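Local coordinates for mundticin KS immunity protein (Enterococcus mundtii, PDB 2ZRR) that probably protects the bacteriocin-producing cell against its own mundticin KS, at residues R34-L48 and L61-V75. Numbering follows the deposited sequence.
Sequences RKKAEVIITELLDDL and LGSYLKKLKNEGTSV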
loop_
_atom_site.group_PDB
_atom_site.type_symbol
_atom_site.label_atom_id
_atom_site.label_comp_id
_atom_site.label_asym_id
_atom_site.label_seq_id
_atom_site.Cartn_x
_atom_site.Cartn_y
_atom_site.Cartn_z
ATOM N N ARG A 34 -4.496 -2.376 11.923
ATOM C CA ARG A 34 -3.320 -3.097 11.431
ATOM C C ARG A 34 -3.781 -4.257 10.562
ATOM O O ARG A 34 -3.318 -4.410 9.434
ATOM C CB ARG A 34 -2.463 -3.624 12.591
ATOM C CG ARG A 34 -1.046 -4.056 12.156
ATOM C CD ARG A 34 -0.121 -4.347 13.344
ATOM N NE ARG A 34 0.081 -3.145 14.146
ATOM C CZ ARG A 34 0.950 -2.180 13.856
ATOM N NH1 ARG A 34 1.716 -2.267 12.777
ATOM N NH2 ARG A 34 1.018 -1.105 14.632
ATOM N N LYS A 35 -4.688 -5.078 11.085
ATOM C CA LYS A 35 -5.217 -6.189 10.298
ATOM C C LYS A 35 -5.879 -5.645 9.013
ATOM O O LYS A 35 -5.641 -6.149 7.915
ATOM C CB LYS A 35 -6.230 -6.977 11.122
ATOM C CG LYS A 35 -6.741 -8.234 10.434
ATOM C CD LYS A 35 -8.213 -8.485 10.761
ATOM C CE LYS A 35 -8.404 -8.962 12.203
ATOM N NZ LYS A 35 -8.461 -10.455 12.316
ATOM N N LYS A 36 -6.686 -4.595 9.150
ATOM C CA LYS A 36 -7.358 -3.985 8.004
ATOM C C LYS A 36 -6.352 -3.490 6.984
ATOM O O LYS A 36 -6.479 -3.777 5.794
ATOM C CB LYS A 36 -8.215 -2.801 8.460
ATOM C CG LYS A 36 -9.712 -3.005 8.331
ATOM C CD LYS A 36 -10.485 -1.727 8.689
ATOM C CE LYS A 36 -11.065 -1.778 10.103
ATOM N NZ LYS A 36 -10.370 -0.832 11.028
ATOM N N ALA A 37 -5.357 -2.727 7.439
ATOM C CA ALA A 37 -4.330 -2.200 6.536
ATOM C C ALA A 37 -3.590 -3.329 5.794
ATOM O O ALA A 37 -3.364 -3.253 4.581
ATOM C CB ALA A 37 -3.342 -1.340 7.314
ATOM N N GLU A 38 -3.221 -4.381 6.518
ATOM C CA GLU A 38 -2.526 -5.512 5.911
ATOM C C GLU A 38 -3.407 -6.225 4.869
ATOM O O GLU A 38 -2.941 -6.595 3.790
ATOM C CB GLU A 38 -2.102 -6.494 7.002
ATOM C CG GLU A 38 -0.871 -6.073 7.772
ATOM C CD GLU A 38 -0.733 -6.808 9.077
ATOM O OE1 GLU A 38 -1.407 -7.836 9.267
ATOM O OE2 GLU A 38 0.060 -6.360 9.929
ATOM N N VAL A 39 -4.686 -6.409 5.199
ATOM C CA VAL A 39 -5.636 -7.062 4.293
ATOM C C VAL A 39 -5.703 -6.315 2.963
ATOM O O VAL A 39 -5.580 -6.921 1.901
ATOM C CB VAL A 39 -7.054 -7.130 4.926
ATOM C CG1 VAL A 39 -8.119 -7.269 3.854
ATOM C CG2 VAL A 39 -7.123 -8.290 5.884
ATOM N N ILE A 40 -5.880 -4.997 3.020
ATOM C CA ILE A 40 -5.961 -4.193 1.806
ATOM C C ILE A 40 -4.695 -4.328 0.951
ATOM O O ILE A 40 -4.760 -4.435 -0.279
ATOM C CB ILE A 40 -6.181 -2.707 2.149
ATOM C CG1 ILE A 40 -7.503 -2.534 2.889
ATOM C CG2 ILE A 40 -6.199 -1.867 0.887
ATOM C CD1 ILE A 40 -7.752 -1.105 3.337
ATOM N N ILE A 41 -3.538 -4.326 1.598
ATOM C CA ILE A 41 -2.281 -4.438 0.864
ATOM C C ILE A 41 -2.175 -5.818 0.220
ATOM O O ILE A 41 -1.798 -5.946 -0.943
ATOM C CB ILE A 41 -1.068 -4.169 1.803
ATOM C CG1 ILE A 41 -0.961 -2.661 2.068
ATOM C CG2 ILE A 41 0.226 -4.698 1.172
ATOM C CD1 ILE A 41 -0.556 -2.301 3.485
ATOM N N THR A 42 -2.525 -6.850 0.972
ATOM C CA THR A 42 -2.473 -8.208 0.442
ATOM C C THR A 42 -3.344 -8.287 -0.815
ATOM O O THR A 42 -2.905 -8.748 -1.861
ATOM C CB THR A 42 -2.974 -9.216 1.495
ATOM O OG1 THR A 42 -2.144 -9.136 2.664
ATOM C CG2 THR A 42 -2.938 -10.625 0.951
ATOM N N GLU A 43 -4.578 -7.811 -0.696
ATOM C CA GLU A 43 -5.526 -7.807 -1.807
ATOM C C GLU A 43 -4.959 -7.055 -3.001
ATOM O O GLU A 43 -4.999 -7.540 -4.132
ATOM C CB GLU A 43 -6.834 -7.140 -1.373
ATOM C CG GLU A 43 -7.597 -7.932 -0.341
ATOM C CD GLU A 43 -8.781 -7.161 0.216
ATOM O OE1 GLU A 43 -8.779 -5.909 0.130
ATOM O OE2 GLU A 43 -9.710 -7.816 0.738
ATOM N N LEU A 44 -4.440 -5.861 -2.737
ATOM C CA LEU A 44 -3.864 -5.022 -3.774
ATOM C C LEU A 44 -2.712 -5.693 -4.511
ATOM O O LEU A 44 -2.639 -5.645 -5.737
ATOM C CB LEU A 44 -3.376 -3.716 -3.160
ATOM C CG LEU A 44 -4.280 -2.521 -3.413
ATOM C CD1 LEU A 44 -4.066 -1.484 -2.327
ATOM C CD2 LEU A 44 -3.975 -1.952 -4.785
ATOM N N LEU A 45 -1.807 -6.307 -3.754
ATOM C CA LEU A 45 -0.653 -6.984 -4.339
ATOM C C LEU A 45 -1.101 -8.150 -5.198
ATOM O O LEU A 45 -0.583 -8.375 -6.294
ATOM C CB LEU A 45 0.274 -7.486 -3.238
ATOM C CG LEU A 45 1.282 -6.438 -2.799
ATOM C CD1 LEU A 45 2.021 -6.932 -1.570
ATOM C CD2 LEU A 45 2.236 -6.151 -3.944
ATOM N N ASP A 46 -2.071 -8.895 -4.686
ATOM C CA ASP A 46 -2.617 -10.039 -5.399
ATOM C C ASP A 46 -3.241 -9.592 -6.729
ATOM O O ASP A 46 -3.248 -10.332 -7.716
ATOM C CB ASP A 46 -3.682 -10.710 -4.531
ATOM C CG ASP A 46 -3.646 -12.222 -4.625
ATOM O OD1 ASP A 46 -3.423 -12.869 -3.581
ATOM O OD2 ASP A 46 -3.842 -12.767 -5.737
ATOM N N ASP A 47 -3.748 -8.365 -6.750
ATOM C CA ASP A 47 -4.406 -7.827 -7.930
ATOM C C ASP A 47 -3.494 -7.133 -8.929
ATOM O O ASP A 47 -3.723 -7.200 -10.131
ATOM C CB ASP A 47 -5.503 -6.852 -7.500
ATOM C CG ASP A 47 -6.591 -6.708 -8.544
ATOM O OD1 ASP A 47 -6.591 -5.690 -9.267
ATOM O OD2 ASP A 47 -7.441 -7.617 -8.640
ATOM N N LEU A 48 -2.466 -6.463 -8.430
ATOM C CA LEU A 48 -1.539 -5.728 -9.279
ATOM C C LEU A 48 -0.813 -6.503 -10.374
ATOM O O LEU A 48 -0.511 -5.932 -11.424
ATOM C CB LEU A 48 -0.508 -5.011 -8.410
ATOM C CG LEU A 48 -0.992 -3.679 -7.841
ATOM C CD1 LEU A 48 0.000 -3.173 -6.822
ATOM C CD2 LEU A 48 -1.164 -2.679 -8.974
ATOM N N LEU A 61 4.379 -1.442 -1.576
ATOM C CA LEU A 61 3.285 -2.166 -0.953
ATOM C C LEU A 61 3.821 -3.347 -0.184
ATOM O O LEU A 61 3.439 -3.569 0.965
ATOM C CB LEU A 61 2.314 -2.666 -2.015
ATOM C CG LEU A 61 1.551 -1.559 -2.740
ATOM C CD1 LEU A 61 0.713 -2.161 -3.861
ATOM C CD2 LEU A 61 0.672 -0.813 -1.741
ATOM N N GLY A 62 4.700 -4.110 -0.833
ATOM C CA GLY A 62 5.278 -5.286 -0.205
ATOM C C GLY A 62 6.119 -4.903 0.990
ATOM O O GLY A 62 6.075 -5.553 2.034
ATOM N N SER A 63 6.874 -3.824 0.843
ATOM C CA SER A 63 7.722 -3.350 1.926
ATOM C C SER A 63 6.910 -2.928 3.155
ATOM O O SER A 63 7.257 -3.279 4.288
ATOM C CB SER A 63 8.577 -2.176 1.449
ATOM O OG SER A 63 9.054 -1.424 2.557
ATOM N N TYR A 64 5.826 -2.183 2.947
ATOM C CA TYR A 64 5.031 -1.745 4.083
ATOM C C TYR A 64 4.209 -2.844 4.724
ATOM O O TYR A 64 3.881 -2.764 5.913
ATOM C CB TYR A 64 4.168 -0.554 3.691
ATOM C CG TYR A 64 4.964 0.708 3.826
ATOM C CD1 TYR A 64 5.769 1.157 2.781
ATOM C CD2 TYR A 64 4.999 1.404 5.036
ATOM C CE1 TYR A 64 6.596 2.266 2.937
ATOM C CE2 TYR A 64 5.822 2.511 5.208
ATOM C CZ TYR A 64 6.622 2.940 4.154
ATOM O OH TYR A 64 7.453 4.035 4.320
ATOM N N LEU A 65 3.897 -3.886 3.957
ATOM C CA LEU A 65 3.151 -4.997 4.519
ATOM C C LEU A 65 4.028 -5.640 5.599
ATOM O O LEU A 65 3.553 -5.948 6.696
ATOM C CB LEU A 65 2.795 -6.015 3.435
ATOM C CG LEU A 65 2.178 -7.327 3.934
ATOM C CD1 LEU A 65 0.879 -7.061 4.680
ATOM C CD2 LEU A 65 1.935 -8.241 2.749
ATOM N N LYS A 66 5.314 -5.830 5.311
ATOM C CA LYS A 66 6.185 -6.426 6.323
ATOM C C LYS A 66 6.418 -5.460 7.488
ATOM O O LYS A 66 6.490 -5.880 8.643
ATOM C CB LYS A 66 7.525 -6.866 5.717
ATOM C CG LYS A 66 8.126 -5.898 4.750
ATOM C CD LYS A 66 9.612 -6.164 4.598
ATOM C CE LYS A 66 10.433 -4.928 4.952
ATOM N NZ LYS A 66 9.623 -3.911 5.693
ATOM N N LYS A 67 6.528 -4.168 7.194
ATOM C CA LYS A 67 6.715 -3.177 8.259
ATOM C C LYS A 67 5.528 -3.216 9.207
ATOM O O LYS A 67 5.699 -3.079 10.418
ATOM C CB LYS A 67 6.833 -1.765 7.688
ATOM C CG LYS A 67 8.185 -1.432 7.096
ATOM C CD LYS A 67 8.249 0.028 6.686
ATOM C CE LYS A 67 9.572 0.359 6.011
ATOM N NZ LYS A 67 9.514 0.156 4.539
ATOM N N LEU A 68 4.327 -3.405 8.650
ATOM C CA LEU A 68 3.096 -3.469 9.450
ATOM C C LEU A 68 3.099 -4.660 10.411
ATOM O O LEU A 68 2.698 -4.555 11.571
ATOM C CB LEU A 68 1.869 -3.563 8.527
ATOM C CG LEU A 68 1.392 -2.256 7.904
ATOM C CD1 LEU A 68 0.378 -2.544 6.816
ATOM C CD2 LEU A 68 0.773 -1.373 8.980
ATOM N N LYS A 69 3.557 -5.803 9.922
ATOM C CA LYS A 69 3.588 -6.995 10.745
ATOM C C LYS A 69 4.758 -7.084 11.715
ATOM O O LYS A 69 4.604 -7.619 12.810
ATOM C CB LYS A 69 3.601 -8.226 9.850
ATOM C CG LYS A 69 2.752 -8.070 8.611
ATOM C CD LYS A 69 2.936 -9.251 7.686
ATOM C CE LYS A 69 1.675 -10.057 7.548
ATOM N NZ LYS A 69 1.181 -9.939 6.152
ATOM N N ASN A 70 5.917 -6.553 11.332
ATOM C CA ASN A 70 7.109 -6.650 12.182
ATOM C C ASN A 70 7.533 -5.454 13.031
ATOM O O ASN A 70 8.048 -5.647 14.132
ATOM C CB ASN A 70 8.298 -7.073 11.331
ATOM C CG ASN A 70 8.029 -8.330 10.534
ATOM O OD1 ASN A 70 7.366 -9.249 11.002
ATOM N ND2 ASN A 70 8.554 -8.376 9.320
ATOM N N GLU A 71 7.332 -4.236 12.527
ATOM C CA GLU A 71 7.723 -3.011 13.241
ATOM C C GLU A 71 6.859 -2.681 14.460
ATOM O O GLU A 71 5.650 -2.838 14.428
ATOM C CB GLU A 71 7.698 -1.827 12.276
ATOM C CG GLU A 71 9.052 -1.429 11.713
ATOM C CD GLU A 71 8.960 -0.265 10.735
ATOM O OE1 GLU A 71 8.084 0.614 10.909
ATOM O OE2 GLU A 71 9.765 -0.225 9.781
ATOM N N GLY A 72 7.479 -2.200 15.532
ATOM C CA GLY A 72 6.717 -1.875 16.717
ATOM C C GLY A 72 6.014 -0.530 16.625
ATOM O O GLY A 72 5.434 -0.040 17.599
ATOM N N THR A 73 6.071 0.066 15.444
ATOM C CA THR A 73 5.463 1.365 15.200
ATOM C C THR A 73 3.934 1.309 15.124
ATOM O O THR A 73 3.339 0.240 14.983
ATOM C CB THR A 73 5.980 1.963 13.885
ATOM O OG1 THR A 73 5.843 0.994 12.840
ATOM C CG2 THR A 73 7.464 2.358 14.011
ATOM N N SER A 74 3.314 2.480 15.213
ATOM C CA SER A 74 1.863 2.618 15.143
ATOM C C SER A 74 1.420 2.619 13.689
ATOM O O SER A 74 2.199 2.953 12.789
ATOM C CB SER A 74 1.439 3.944 15.764
ATOM O OG SER A 74 1.654 4.979 14.819
ATOM N N VAL A 75 0.160 2.267 13.453
ATOM C CA VAL A 75 -0.349 2.259 12.087
ATOM C C VAL A 75 -0.270 3.642 11.420
ATOM O O VAL A 75 0.197 3.757 10.281
ATOM C CB VAL A 75 -1.807 1.711 12.031
ATOM C CG1 VAL A 75 -2.514 2.205 10.765
ATOM C CG2 VAL A 75 -1.782 0.175 12.042
HETATM O O HOH W 1 4.376 -0.972 11.863
HETATM O O HOH W 2 -2.102 -10.099 5.433
#
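Leu68 of helix 55-70 inserts as a knob into a hole formed by Arg34, Ala37, Glu38 and Ile41 of helix 33-48, joining the first two helices of the antiparallel four-helix bundle. The short helical segments run antiparallel, at 153° to each other, with their axes 9.8 Å apart.

Apolar contacts continue along the interface from this knob. Ile41 and Leu68 meet tip to tip, CD1 of Ile41 lying 3.5 Å from CD1 of Leu68, a tight fit. With its CG2 anti to the backbone N, Ile41 also turns this second branch onto Leu65, CG2 of Ile41 lying 3.7 Å from CB of Leu65. Further along, Leu45 and Leu61 lie alongside each other, pointing opposite ways, with CD2 of Leu45 against CB of Leu61, while CD1 of Leu45 rests on CA of Gly62. Leu61 also touches Met82 of helix 75-90, and Ile41 touches Leu108 of helix 99-109, which links this pair to the other two helices of the bundle.

Toward solvent, the aliphatic part of Glu38 lies roughly perpendicular to Leu65, CG of Glu38 being 3.7 Å from CD1 of Leu65. The carboxylate comes to rest beside the Lys69 chain, yet Glu38 OE1 and Lys69 NZ, at 4.6 Å, are too far apart for a salt bridge.

Polar bonds gather at Arg34, whose chain bends at chi3 (-63°) and carries the guanidinium across to the end of helix 55-70 and the turn after it. CG2 of Val75 lies over the centre of one guanidinium face. A water accepts from NH1 and donates to Lys67 O, adding a bridge between the segments. Arg34 NH1 also donates to a lone pair of Leu68 O at 2.8 Å, and Arg34 NH2 donates to Thr73 O at 2.7 Å, both acceptors tilted out of the guanidinium plane.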